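Local coordinates for mandelate racemase/muconate lactonizing enzyme, C-terminal domain protein (Paracoccus denitrificans, PDB 4DWD), which binds magnesium and is probably a hydro-lyase of the enolase superfamily, at residues B[165-170]-B[225-230]; B[198-203]-B[248-253]; B[219-224]-B[265-270]; B[236-239]-B[244-247]; B[283-288]-B[293-298]. One frame throughout, in Å; residues are numbered along the deposited sequence. Where two conformers were deposited one is given.

Contact 1 (B[165-170]-B[225-230]); sequences GDRTRC and PVQHYH
The side-chain oxygen OE1 of Q227 is gripped by two nitrogens of one arginine: R167 NE lies 2.9 Å from Q227 OE1, and R167 NH2 closes on the same Q227 OE1 at 3.0 Å. The guanidinium comes side-on, and its plane and the amide plane are only 6° apart, so the two groups form one nearly flat unit. The two side chains run past each other in opposite directions, which brings the far end of the amide back to the arginine's own backbone: Q227 NE2 reaches R167 O at 3.2 Å, a weak bond. Q227 gets there through a bend at chi2, while R167 turns at chi3 (81°) to lay its guanidinium against the amide. R167 NH2 also donates to H228 ND1 at 3.0 Å, a fairly straight bond (162°) that meets the imidazole at its edge, the ring plane standing steeply across that of the guanidinium. The remaining terminal nitrogen, R167 NH1, is hydrogen-bonded to Q250 OE1, and R167 O takes a further bond from H318 of a second subunit. The contact thus ties together two loops that follow barrel strands: 165-170 leads from strand 158-162 to helix 174-188. The other loop, 225-230, leads from strand 221-223 to helix 231-240, where H230 takes the N-cap position.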
# COMPACT_ATOMS: atom_id res chain seq x y z
N GLY B 165 -10.04 -26.20 -22.45
CA GLY B 165 -11.38 -26.59 -22.00
C GLY B 165 -12.43 -25.51 -22.27
O GLY B 165 -12.15 -24.49 -22.89
N ASP B 166 -13.64 -25.75 -21.78
CA ASP B 166 -14.76 -24.83 -21.98
C ASP B 166 -14.76 -23.77 -20.88
O ASP B 166 -14.91 -24.11 -19.70
CB ASP B 166 -16.06 -25.64 -21.95
CG ASP B 166 -17.31 -24.79 -22.12
OD1 ASP B 166 -17.26 -23.56 -21.90
OD2 ASP B 166 -18.36 -25.37 -22.45
N ARG B 167 -14.61 -22.50 -21.27
CA ARG B 167 -14.43 -21.40 -20.28
C ARG B 167 -15.71 -20.99 -19.54
O ARG B 167 -15.66 -20.11 -18.66
CB ARG B 167 -13.79 -20.17 -20.92
CG ARG B 167 -12.30 -20.31 -21.18
CD ARG B 167 -11.78 -19.04 -21.84
NE ARG B 167 -11.53 -17.97 -20.88
CZ ARG B 167 -10.92 -16.82 -21.17
NH1 ARG B 167 -10.52 -16.57 -22.41
NH2 ARG B 167 -10.68 -15.92 -20.22
N THR B 168 -16.84 -21.60 -19.89
CA THR B 168 -18.05 -21.44 -19.08
C THR B 168 -18.01 -22.37 -17.87
O THR B 168 -18.85 -22.27 -16.99
CB THR B 168 -19.35 -21.69 -19.87
OG1 THR B 168 -19.39 -23.04 -20.35
CG2 THR B 168 -19.50 -20.71 -21.03
N ARG B 169 -17.01 -23.26 -17.84
CA ARG B 169 -16.84 -24.20 -16.73
C ARG B 169 -15.56 -23.87 -15.96
O ARG B 169 -14.64 -23.26 -16.51
CB ARG B 169 -16.78 -25.63 -17.26
CG ARG B 169 -18.01 -26.01 -18.08
CD ARG B 169 -17.95 -27.47 -18.48
NE ARG B 169 -18.16 -28.34 -17.33
CZ ARG B 169 -17.87 -29.64 -17.30
NH1 ARG B 169 -17.35 -30.23 -18.36
NH2 ARG B 169 -18.09 -30.34 -16.21
N CYS B 170 -15.50 -24.28 -14.70
CA CYS B 170 -14.41 -23.86 -13.83
C CYS B 170 -14.08 -25.00 -12.86
O CYS B 170 -14.99 -25.66 -12.36
CB CYS B 170 -14.84 -22.62 -13.06
SG CYS B 170 -13.49 -21.80 -12.21
N PRO B 225 -3.71 -19.33 -15.48
CA PRO B 225 -4.47 -20.17 -14.55
C PRO B 225 -5.94 -19.76 -14.33
O PRO B 225 -6.80 -20.63 -14.18
CB PRO B 225 -3.67 -20.05 -13.23
CG PRO B 225 -2.82 -18.83 -13.38
CD PRO B 225 -2.49 -18.76 -14.85
N VAL B 226 -6.21 -18.45 -14.27
CA VAL B 226 -7.57 -17.95 -13.99
C VAL B 226 -8.12 -17.23 -15.22
O VAL B 226 -7.39 -17.03 -16.20
CB VAL B 226 -7.60 -17.04 -12.74
CG1 VAL B 226 -7.06 -17.81 -11.54
CG2 VAL B 226 -6.82 -15.74 -12.95
N GLN B 227 -9.40 -16.85 -15.19
CA GLN B 227 -9.96 -16.10 -16.32
C GLN B 227 -9.14 -14.84 -16.57
O GLN B 227 -8.77 -14.13 -15.64
CB GLN B 227 -11.43 -15.75 -16.06
CG GLN B 227 -12.33 -16.96 -15.84
CD GLN B 227 -12.63 -17.77 -17.08
OE1 GLN B 227 -12.31 -17.36 -18.20
NE2 GLN B 227 -13.27 -18.93 -16.90
N HIS B 228 -8.88 -14.54 -17.84
CA HIS B 228 -7.96 -13.45 -18.18
C HIS B 228 -8.48 -12.10 -17.76
O HIS B 228 -7.70 -11.19 -17.54
CB HIS B 228 -7.67 -13.45 -19.68
CG HIS B 228 -8.64 -12.63 -20.49
ND1 HIS B 228 -9.86 -13.08 -20.83
CD2 HIS B 228 -8.54 -11.34 -20.99
CE1 HIS B 228 -10.52 -12.12 -21.50
NE2 HIS B 228 -9.71 -11.05 -21.59
N TYR B 229 -9.81 -11.98 -17.66
CA TYR B 229 -10.40 -10.73 -17.26
C TYR B 229 -10.10 -10.35 -15.80
O TYR B 229 -10.19 -9.18 -15.45
CB TYR B 229 -11.90 -10.67 -17.60
CG TYR B 229 -12.74 -11.93 -17.49
CD1 TYR B 229 -13.23 -12.35 -16.25
CD2 TYR B 229 -13.12 -12.65 -18.62
CE1 TYR B 229 -14.05 -13.46 -16.14
CE2 TYR B 229 -13.93 -13.78 -18.52
CZ TYR B 229 -14.39 -14.19 -17.27
OH TYR B 229 -15.21 -15.30 -17.15
N HIS B 230 -9.71 -11.33 -14.99
CA HIS B 230 -9.39 -11.07 -13.58
C HIS B 230 -7.91 -10.77 -13.45
O HIS B 230 -7.12 -11.63 -13.05
CB HIS B 230 -9.75 -12.27 -12.68
CG HIS B 230 -11.20 -12.72 -12.79
ND1 HIS B 230 -12.24 -11.86 -12.73
CD2 HIS B 230 -11.74 -13.99 -12.91
CE1 HIS B 230 -13.39 -12.55 -12.82
NE2 HIS B 230 -13.08 -13.86 -12.94

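Contact 2 (B[198-203]-B[248-253]); sequences ANNGYS and GEQTYT
N200 and Q250 meet through their amides, which approach from opposite directions with N200 OD1 3.0 Å from Q250 NE2. This is the close part of the contact, and it is narrow: the amide planes stand 71° apart, so one group is turned across the other instead of lying flat against it. Q250 reaches over with an extended chain (chi2 -176°). Both amides are anchored at their other ends. N200 ND2 donates to E224 OE1 and to the backbone oxygen of V226, while Q250 OE1 accepts from R167 NH1; these outside bonds probably fix which way each amide is turned.

Beside this pair the segments draw apart, and a water bridges them. It donates to N200 OD1 at 2.8 Å and accepts from N199 ND2 at 3.1 Å. E249 was modelled in two conformers; in the one given, the water also donates to E249 OE1 at 3.2 Å, and E249 OE1 forms a salt bridge with K84 of a neighbouring subunit. Both bonds hold for that conformer alone.

E249 is a metal ligand in a calcium-bound structure of this protein, as are D197, just before 198-203, and E223; in the present chain this site holds no metal. The loops belong to the C-terminal ends of barrel strands 194-197 and 244-246, where enolase-superfamily enzymes carry their metal site. Amides and a water beside a ligand carboxylate imply a polar lining next to that site.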
# COMPACT_ATOMS: atom_id res chain seq x y z
N ALA B 198 -3.31 -23.72 -18.39
CA ALA B 198 -4.67 -23.97 -17.93
C ALA B 198 -5.76 -23.41 -18.84
O ALA B 198 -6.93 -23.78 -18.68
CB ALA B 198 -4.85 -23.42 -16.52
N ASN B 199 -5.39 -22.52 -19.76
CA ASN B 199 -6.39 -21.86 -20.61
C ASN B 199 -7.58 -21.39 -19.78
O ASN B 199 -8.74 -21.62 -20.12
CB ASN B 199 -6.82 -22.77 -21.77
CG ASN B 199 -5.67 -23.10 -22.70
OD1 ASN B 199 -5.18 -24.23 -22.73
ND2 ASN B 199 -5.23 -22.11 -23.46
N ASN B 200 -7.26 -20.71 -18.68
CA ASN B 200 -8.24 -19.95 -17.89
C ASN B 200 -9.21 -20.84 -17.13
O ASN B 200 -10.33 -20.42 -16.81
CB ASN B 200 -8.98 -18.94 -18.79
CG ASN B 200 -8.04 -18.14 -19.66
OD1 ASN B 200 -7.99 -18.35 -20.87
ND2 ASN B 200 -7.28 -17.23 -19.05
N GLY B 201 -8.77 -22.05 -16.80
CA GLY B 201 -9.70 -23.07 -16.31
C GLY B 201 -9.99 -23.08 -14.82
O GLY B 201 -10.84 -23.84 -14.40
N TYR B 202 -9.31 -22.25 -14.03
CA TYR B 202 -9.42 -22.37 -12.57
C TYR B 202 -9.85 -21.12 -11.85
O TYR B 202 -9.65 -19.99 -12.32
CB TYR B 202 -8.10 -22.83 -11.94
CG TYR B 202 -7.53 -24.09 -12.53
CD1 TYR B 202 -8.26 -25.28 -12.52
CD2 TYR B 202 -6.27 -24.09 -13.10
CE1 TYR B 202 -7.74 -26.44 -13.08
CE2 TYR B 202 -5.73 -25.25 -13.66
CZ TYR B 202 -6.48 -26.41 -13.64
OH TYR B 202 -5.96 -27.55 -14.21
N SER B 203 -10.46 -21.34 -10.69
CA SER B 203 -10.67 -20.28 -9.72
C SER B 203 -9.33 -19.92 -9.08
O SER B 203 -8.33 -20.63 -9.29
CB SER B 203 -11.61 -20.79 -8.63
OG SER B 203 -11.05 -21.92 -7.95
N GLY B 248 -0.86 -12.85 -20.60
CA GLY B 248 -0.60 -11.84 -21.61
C GLY B 248 -1.11 -12.20 -22.99
O GLY B 248 -1.23 -11.33 -23.85
N GLU B 249 -1.43 -13.45 -23.24
CA GLU B 249 -1.86 -13.83 -24.58
C GLU B 249 -3.19 -13.17 -24.94
O GLU B 249 -3.47 -12.98 -26.10
CB GLU B 249 -1.94 -15.34 -24.76
CG GLU B 249 -2.95 -16.02 -23.87
CD GLU B 249 -3.57 -17.23 -24.55
OE1 GLU B 249 -4.82 -17.35 -24.52
OE2 GLU B 249 -2.82 -18.04 -25.10
N GLN B 250 -4.00 -12.86 -23.93
CA GLN B 250 -5.27 -12.13 -24.11
C GLN B 250 -5.15 -10.71 -23.57
O GLN B 250 -6.11 -10.17 -23.02
CB GLN B 250 -6.42 -12.86 -23.44
CG GLN B 250 -6.68 -14.24 -24.02
CD GLN B 250 -7.89 -14.90 -23.40
OE1 GLN B 250 -9.03 -14.53 -23.68
NE2 GLN B 250 -7.65 -15.88 -22.54
N THR B 251 -3.96 -10.13 -23.71
CA THR B 251 -3.71 -8.73 -23.40
C THR B 251 -3.32 -8.02 -24.70
O THR B 251 -2.45 -8.50 -25.42
CB THR B 251 -2.60 -8.60 -22.34
OG1 THR B 251 -2.99 -9.32 -21.17
CG2 THR B 251 -2.35 -7.15 -21.97
N TYR B 252 -3.96 -6.88 -25.00
CA TYR B 252 -3.95 -6.34 -26.36
C TYR B 252 -3.41 -4.93 -26.51
O TYR B 252 -3.35 -4.43 -27.61
CB TYR B 252 -5.35 -6.43 -26.99
CG TYR B 252 -5.95 -7.82 -26.95
CD1 TYR B 252 -5.65 -8.77 -27.93
CD2 TYR B 252 -6.84 -8.19 -25.93
CE1 TYR B 252 -6.19 -10.04 -27.91
CE2 TYR B 252 -7.41 -9.47 -25.90
CZ TYR B 252 -7.09 -10.38 -26.89
OH TYR B 252 -7.60 -11.66 -26.89
N THR B 253 -3.06 -4.29 -25.40
CA THR B 253 -2.46 -2.96 -25.46
C THR B 253 -1.24 -2.89 -24.56
O THR B 253 -1.10 -3.67 -23.61
CB THR B 253 -3.43 -1.83 -25.02
OG1 THR B 253 -3.69 -1.96 -23.62
CG2 THR B 253 -4.75 -1.88 -25.82
O HOH W 1 -6.69 -19.46 -23.07

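Contact 3 (B[219-224]-B[265-270]); sequences YSWFEE and VRMVQP
Apolar contact comes first: the selenomethionine M267 lays its methyl on the indole of W221, with M267 CE 3.4 Å from W221 CD1. CE stands over one face of the five-membered ring, 3.5 Å from its centroid and 16° off the normal, a CH-pi contact. The selenium itself sits obliquely, 4.5 Å from that centroid, which makes this a Met-aromatic pair. The M267 chain runs out extended and bends at its last torsion, which turns CE over the ring.

W221 and M267 belong to strands 221-223 and 267-268 of the enolase-type barrel. Strand 244-246 runs between these two, and its S246 touches both W221 and M267, so the pair meets inside the barrel across an intervening strand.

Polar contact lies at the end of the pair nearer the metal site. Within 219-224, W221 NE1 donates to E223 OE1 at 3.3 Å, nearly straight at 164°, with the oxygen in the indole plane and its anti lone pair in use. Across the contact, the E223 carboxylate packs against the amide end of Q269, their planes 68° apart. E223 OE1 is also salt-bridged to K160, and E223 is a metal ligand in a calcium-bound structure of this protein.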
# COMPACT_ATOMS: atom_id res chain seq x y z
N TYR B 219 7.37 -28.54 -12.50
CA TYR B 219 7.03 -27.80 -13.72
C TYR B 219 7.67 -26.41 -13.71
O TYR B 219 7.90 -25.84 -12.63
CB TYR B 219 5.51 -27.72 -13.93
CG TYR B 219 4.92 -28.92 -14.66
CD1 TYR B 219 5.09 -30.22 -14.18
CD2 TYR B 219 4.19 -28.74 -15.84
CE1 TYR B 219 4.57 -31.32 -14.86
CE2 TYR B 219 3.65 -29.83 -16.54
CZ TYR B 219 3.84 -31.12 -16.04
OH TYR B 219 3.32 -32.18 -16.74
N SER B 220 7.92 -25.89 -14.90
CA SER B 220 8.65 -24.64 -15.03
C SER B 220 7.78 -23.39 -15.08
O SER B 220 8.15 -22.36 -14.51
CB SER B 220 9.61 -24.69 -16.22
OG SER B 220 10.71 -25.51 -15.88
N TRP B 221 6.62 -23.48 -15.71
CA TRP B 221 5.69 -22.36 -15.72
C TRP B 221 4.28 -22.81 -15.82
O TRP B 221 4.01 -23.96 -16.19
CB TRP B 221 6.04 -21.31 -16.79
CG TRP B 221 5.63 -21.57 -18.21
CD1 TRP B 221 4.50 -21.07 -18.86
CD2 TRP B 221 6.35 -22.34 -19.21
NE1 TRP B 221 4.49 -21.47 -20.18
CE2 TRP B 221 5.58 -22.23 -20.45
CE3 TRP B 221 7.54 -23.06 -19.22
CZ2 TRP B 221 5.99 -22.86 -21.63
CZ3 TRP B 221 7.94 -23.68 -20.41
CH2 TRP B 221 7.19 -23.58 -21.58
N PHE B 222 3.37 -21.89 -15.48
CA PHE B 222 1.94 -22.17 -15.31
C PHE B 222 1.20 -21.02 -15.98
O PHE B 222 1.15 -19.92 -15.45
CB PHE B 222 1.65 -22.23 -13.81
CG PHE B 222 0.25 -22.65 -13.41
CD1 PHE B 222 -0.61 -23.39 -14.24
CD2 PHE B 222 -0.19 -22.36 -12.11
CE1 PHE B 222 -1.88 -23.79 -13.79
CE2 PHE B 222 -1.45 -22.75 -11.66
CZ PHE B 222 -2.29 -23.46 -12.49
N GLU B 223 0.66 -21.29 -17.17
CA GLU B 223 0.11 -20.26 -18.03
C GLU B 223 -1.39 -20.09 -17.84
O GLU B 223 -2.13 -21.08 -17.78
CB GLU B 223 0.45 -20.61 -19.49
CG GLU B 223 0.08 -19.57 -20.52
CD GLU B 223 0.79 -19.77 -21.85
OE1 GLU B 223 1.86 -20.42 -21.87
OE2 GLU B 223 0.28 -19.25 -22.87
N GLU B 224 -1.82 -18.83 -17.77
CA GLU B 224 -3.24 -18.46 -17.75
C GLU B 224 -4.10 -19.29 -16.77
O GLU B 224 -5.11 -19.88 -17.16
CB GLU B 224 -3.83 -18.48 -19.17
CG GLU B 224 -3.19 -17.49 -20.14
CD GLU B 224 -3.84 -16.11 -20.11
OE1 GLU B 224 -5.02 -15.98 -19.70
OE2 GLU B 224 -3.18 -15.14 -20.53
N VAL B 265 2.35 -10.25 -12.26
CA VAL B 265 2.80 -11.24 -13.25
C VAL B 265 4.25 -10.96 -13.69
O VAL B 265 4.61 -9.81 -14.01
CB VAL B 265 1.82 -11.29 -14.45
CG1 VAL B 265 2.36 -12.19 -15.55
CG2 VAL B 265 0.44 -11.75 -13.97
N ARG B 266 5.09 -12.00 -13.70
CA ARG B 266 6.51 -11.83 -13.97
C ARG B 266 6.97 -12.54 -15.25
O ARG B 266 8.15 -12.62 -15.53
CB ARG B 266 7.36 -12.28 -12.77
CG ARG B 266 7.04 -11.52 -11.49
CD ARG B 266 7.43 -10.06 -11.61
NE ARG B 266 6.94 -9.26 -10.49
CZ ARG B 266 5.97 -8.34 -10.56
NH1 ARG B 266 5.36 -8.08 -11.73
NH2 ARG B 266 5.63 -7.69 -9.47
N MSE B 267 6.01 -13.03 -16.04
CA MSE B 267 6.30 -13.61 -17.36
C MSE B 267 5.13 -13.25 -18.23
O MSE B 267 3.99 -13.68 -17.96
CB MSE B 267 6.49 -15.13 -17.24
CG MSE B 267 6.72 -15.80 -18.60
SE MSE B 267 7.13 -17.72 -18.36
CE MSE B 267 6.30 -18.39 -20.00
N VAL B 268 5.38 -12.47 -19.29
CA VAL B 268 4.29 -11.97 -20.13
C VAL B 268 4.41 -12.51 -21.56
O VAL B 268 5.52 -12.69 -22.08
CB VAL B 268 4.17 -10.42 -20.13
CG1 VAL B 268 3.88 -9.92 -18.71
CG2 VAL B 268 5.42 -9.76 -20.73
N GLN B 269 3.25 -12.74 -22.18
CA GLN B 269 3.14 -13.49 -23.43
C GLN B 269 2.17 -12.87 -24.45
O GLN B 269 1.33 -13.57 -24.99
CB GLN B 269 2.68 -14.91 -23.11
CG GLN B 269 3.48 -15.56 -22.00
CD GLN B 269 3.03 -16.97 -21.78
OE1 GLN B 269 2.08 -17.22 -21.03
NE2 GLN B 269 3.70 -17.91 -22.44
N PRO B 270 2.32 -11.56 -24.73
CA PRO B 270 1.48 -11.03 -25.81
C PRO B 270 1.83 -11.71 -27.15
O PRO B 270 2.90 -12.31 -27.30
CB PRO B 270 1.84 -9.54 -25.82
CG PRO B 270 3.28 -9.51 -25.38
CD PRO B 270 3.38 -10.61 -24.34

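Contact 4 (B[236-239]-B[244-247]); sequences EVAQ and TVSA
Helix residues 236-239 pass the strand at 244-247 most closely at A238 and V245, whose CA atoms are 4.9 Å apart. No direct hydrogen bond joins the two backbones; a water does so instead, donating to A238 O at 2.6 Å and accepting from V245 N at 3.0 Å. It links the helix to V245, close to the connecting turn.

V245 carries the side-chain contact, pointing at the helix while its strand neighbours T244 and S246 point away. Its CB rests on the alanine, with V245 CB 3.6 Å from A238 CB and equally near A238 CA. The two methyls divide the helix surface between them. CG1, held opposite the backbone nitrogen by a chi1 of 168°, lies beside A238 CB at 3.9 Å; CG2 leans over A238 CA and comes within 4.2 Å of V237 CG1. The small side chain of A238 is consistent with so near an approach. A glycine in place of V245 would probably open a gap against A238 and V237 and leave the helix less firmly seated on the strand.

P225 adds to the same apolar patch, touching both V237 and V245. Strand 221-223, helix 231-240 and strand 244-246 make a beta-alpha-beta unit, and this helix-on-strand packing is the repeating arrangement of the TIM-barrel-like domain of enolase-superfamily proteins.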
# COMPACT_ATOMS: atom_id res chain seq x y z
N GLU B 236 -2.20 -11.92 -8.35
CA GLU B 236 -2.23 -12.46 -6.98
C GLU B 236 -1.75 -13.91 -6.98
O GLU B 236 -0.90 -14.30 -6.16
CB GLU B 236 -3.64 -12.37 -6.40
CG GLU B 236 -3.76 -13.05 -5.04
CD GLU B 236 -5.15 -12.92 -4.45
OE1 GLU B 236 -5.67 -11.78 -4.42
OE2 GLU B 236 -5.71 -13.94 -4.00
N VAL B 237 -2.27 -14.69 -7.93
CA VAL B 237 -1.88 -16.09 -8.01
C VAL B 237 -0.40 -16.17 -8.34
O VAL B 237 0.33 -16.98 -7.74
CB VAL B 237 -2.74 -16.85 -9.05
CG1 VAL B 237 -2.16 -18.24 -9.36
CG2 VAL B 237 -4.18 -16.96 -8.56
N ALA B 238 0.07 -15.29 -9.24
CA ALA B 238 1.49 -15.25 -9.60
C ALA B 238 2.38 -14.98 -8.37
O ALA B 238 3.42 -15.61 -8.20
CB ALA B 238 1.73 -14.18 -10.68
N GLN B 239 1.96 -14.06 -7.50
CA GLN B 239 2.77 -13.73 -6.35
C GLN B 239 2.67 -14.75 -5.23
O GLN B 239 3.59 -14.88 -4.44
CB GLN B 239 2.44 -12.34 -5.84
CG GLN B 239 2.91 -11.23 -6.77
CD GLN B 239 4.42 -11.15 -6.88
OE1 GLN B 239 5.13 -11.17 -5.86
NE2 GLN B 239 4.92 -11.06 -8.10
N THR B 244 6.41 -20.18 -11.94
CA THR B 244 6.22 -18.93 -12.66
C THR B 244 4.88 -18.92 -13.36
O THR B 244 4.65 -19.72 -14.27
CB THR B 244 7.32 -18.75 -13.71
OG1 THR B 244 8.59 -18.80 -13.07
CG2 THR B 244 7.15 -17.40 -14.44
N VAL B 245 4.01 -18.03 -12.93
CA VAL B 245 2.72 -17.83 -13.55
C VAL B 245 2.89 -16.86 -14.72
O VAL B 245 3.54 -15.83 -14.59
CB VAL B 245 1.69 -17.31 -12.53
CG1 VAL B 245 0.43 -16.80 -13.23
CG2 VAL B 245 1.38 -18.42 -11.53
N SER B 246 2.34 -17.24 -15.88
CA SER B 246 2.44 -16.39 -17.07
C SER B 246 1.06 -16.03 -17.60
O SER B 246 0.10 -16.76 -17.41
CB SER B 246 3.29 -17.08 -18.15
OG SER B 246 2.64 -18.25 -18.64
N ALA B 247 0.98 -14.89 -18.26
CA ALA B 247 -0.25 -14.43 -18.88
C ALA B 247 0.13 -13.42 -19.93
O ALA B 247 1.32 -13.16 -20.13
CB ALA B 247 -1.17 -13.79 -17.83
O HOH W 2 4.58 -16.97 -10.13

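Contact 5 (B[283-288]-B[293-298]); sequences QCAALA and VEFVPH
A288, in the last part of helix 277-291, lies 5.0 Å (CA to CA) from V293, and a backbone bond spans the helix end and the loop between them: V293 N donates to A288 O at 3.0 Å, almost straight at 175°. These are the second and third elements of a beta-alpha-beta unit, strand 267-268, helix 277-291 and strand 294-295, in the enolase-type barrel.

F295 points from the strand into the helix and receives it on a ring face. A285 CA stands over the middle of the ring, and A285 CB makes a CH-pi contact 4.1 Å from the ring centroid. C284 and A288 come at the ring obliquely on the helix side, C284 CB lying 3.8 Å from F295 CE1 and A288 CB 4.2 Å from F295 CD1. A chi1 of -171° swings the ring away from its own backbone nitrogen and lays it along the helix. The small side chains of A285 and A288 are consistent with this closeness. A serine in place of F295 would probably strip A285 of the face it rests on and leave a gap against C284 and A288. Beyond the helix, F295 also touches V268 and P270, so the ring lies between the helix and the preceding strand with its loop.

Next to the backbone bond V293 packs against A288, with V293 CG2 tight on A288 CB at 3.5 Å.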
# COMPACT_ATOMS: atom_id res chain seq x y z
N GLN B 283 8.03 -2.69 -28.48
CA GLN B 283 7.68 -1.83 -27.34
C GLN B 283 7.33 -2.65 -26.11
O GLN B 283 7.71 -2.29 -24.99
CB GLN B 283 6.52 -0.90 -27.68
CG GLN B 283 6.87 0.11 -28.76
CD GLN B 283 5.67 0.78 -29.38
OE1 GLN B 283 4.51 0.42 -29.09
NE2 GLN B 283 5.92 1.74 -30.26
N CYS B 284 6.60 -3.75 -26.30
CA CYS B 284 6.28 -4.62 -25.18
C CYS B 284 7.53 -5.24 -24.57
O CYS B 284 7.63 -5.37 -23.34
CB CYS B 284 5.31 -5.72 -25.61
SG CYS B 284 3.64 -5.14 -25.98
N ALA B 285 8.48 -5.62 -25.42
CA ALA B 285 9.75 -6.16 -24.94
C ALA B 285 10.48 -5.13 -24.07
O ALA B 285 11.00 -5.47 -23.01
CB ALA B 285 10.62 -6.61 -26.10
N ALA B 286 10.47 -3.88 -24.50
CA ALA B 286 11.10 -2.80 -23.74
C ALA B 286 10.42 -2.63 -22.40
O ALA B 286 11.08 -2.45 -21.38
CB ALA B 286 11.04 -1.50 -24.52
N LEU B 287 9.08 -2.68 -22.40
CA LEU B 287 8.34 -2.55 -21.14
C LEU B 287 8.72 -3.70 -20.20
O LEU B 287 8.91 -3.47 -19.00
CB LEU B 287 6.83 -2.55 -21.41
CG LEU B 287 5.93 -2.46 -20.17
CD1 LEU B 287 6.05 -1.10 -19.50
CD2 LEU B 287 4.48 -2.74 -20.58
N ALA B 288 8.79 -4.92 -20.73
CA ALA B 288 9.18 -6.07 -19.90
C ALA B 288 10.58 -5.88 -19.32
O ALA B 288 10.81 -6.18 -18.13
CB ALA B 288 9.12 -7.36 -20.71
N VAL B 293 10.63 -8.42 -16.10
CA VAL B 293 9.76 -9.56 -16.32
C VAL B 293 10.19 -10.31 -17.57
O VAL B 293 10.72 -9.70 -18.52
CB VAL B 293 8.25 -9.18 -16.37
CG1 VAL B 293 7.84 -8.30 -15.20
CG2 VAL B 293 7.88 -8.54 -17.67
N GLU B 294 9.96 -11.61 -17.57
CA GLU B 294 10.26 -12.45 -18.73
C GLU B 294 9.32 -12.14 -19.90
O GLU B 294 8.16 -11.81 -19.70
CB GLU B 294 10.13 -13.94 -18.38
CG GLU B 294 11.20 -14.49 -17.45
CD GLU B 294 10.93 -15.95 -17.14
OE1 GLU B 294 11.26 -16.82 -17.98
OE2 GLU B 294 10.39 -16.24 -16.05
N PHE B 295 9.84 -12.26 -21.11
CA PHE B 295 9.09 -11.98 -22.33
C PHE B 295 9.06 -13.23 -23.21
O PHE B 295 10.08 -13.63 -23.78
CB PHE B 295 9.73 -10.80 -23.06
CG PHE B 295 8.93 -10.28 -24.21
CD1 PHE B 295 7.77 -9.53 -23.98
CD2 PHE B 295 9.33 -10.53 -25.52
CE1 PHE B 295 7.03 -9.04 -25.04
CE2 PHE B 295 8.60 -10.03 -26.59
CZ PHE B 295 7.44 -9.29 -26.34
N VAL B 296 7.90 -13.89 -23.26
CA VAL B 296 7.77 -15.22 -23.88
C VAL B 296 6.48 -15.22 -24.72
O VAL B 296 5.44 -15.66 -24.27
CB VAL B 296 7.74 -16.35 -22.82
CG1 VAL B 296 7.69 -17.73 -23.48
CG2 VAL B 296 8.93 -16.26 -21.86
N PRO B 297 6.55 -14.68 -25.94
CA PRO B 297 5.33 -14.46 -26.73
C PRO B 297 4.50 -15.71 -26.97
O PRO B 297 5.05 -16.80 -27.22
CB PRO B 297 5.87 -13.95 -28.06
CG PRO B 297 7.14 -13.25 -27.69
CD PRO B 297 7.74 -14.11 -26.60
N HIS B 298 3.18 -15.54 -26.93
CA HIS B 298 2.25 -16.54 -27.44
C HIS B 298 2.28 -16.48 -28.95
O HIS B 298 2.24 -15.39 -29.55
CB HIS B 298 0.87 -16.20 -26.90
CG HIS B 298 -0.24 -17.06 -27.43
ND1 HIS B 298 -0.87 -16.80 -28.60
CD2 HIS B 298 -0.86 -18.17 -26.89
CE1 HIS B 298 -1.84 -17.71 -28.79
NE2 HIS B 298 -1.84 -18.55 -27.75

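Contacts 3, 4 and 5 are buried in the barrel, whereas contact 1 is only partly buried, among loops beyond the strands. Contact 2 is buried too but polar, and, like part of contact 3, it adjoins the metal-site carboxylates. Contacts 4 and 5 repeat one theme, a helix seated on the strand that follows it, with apolar side chains in both; contact 3 instead spans two strands and mixes apolar with polar chemistry. Strand pairing joins contacts 3 and 4 through 221-223 with 244-246, and contacts 3 and 5 through 267-268 with 294-295. Contacts 1 and 2 share one polar network through R167 and N200.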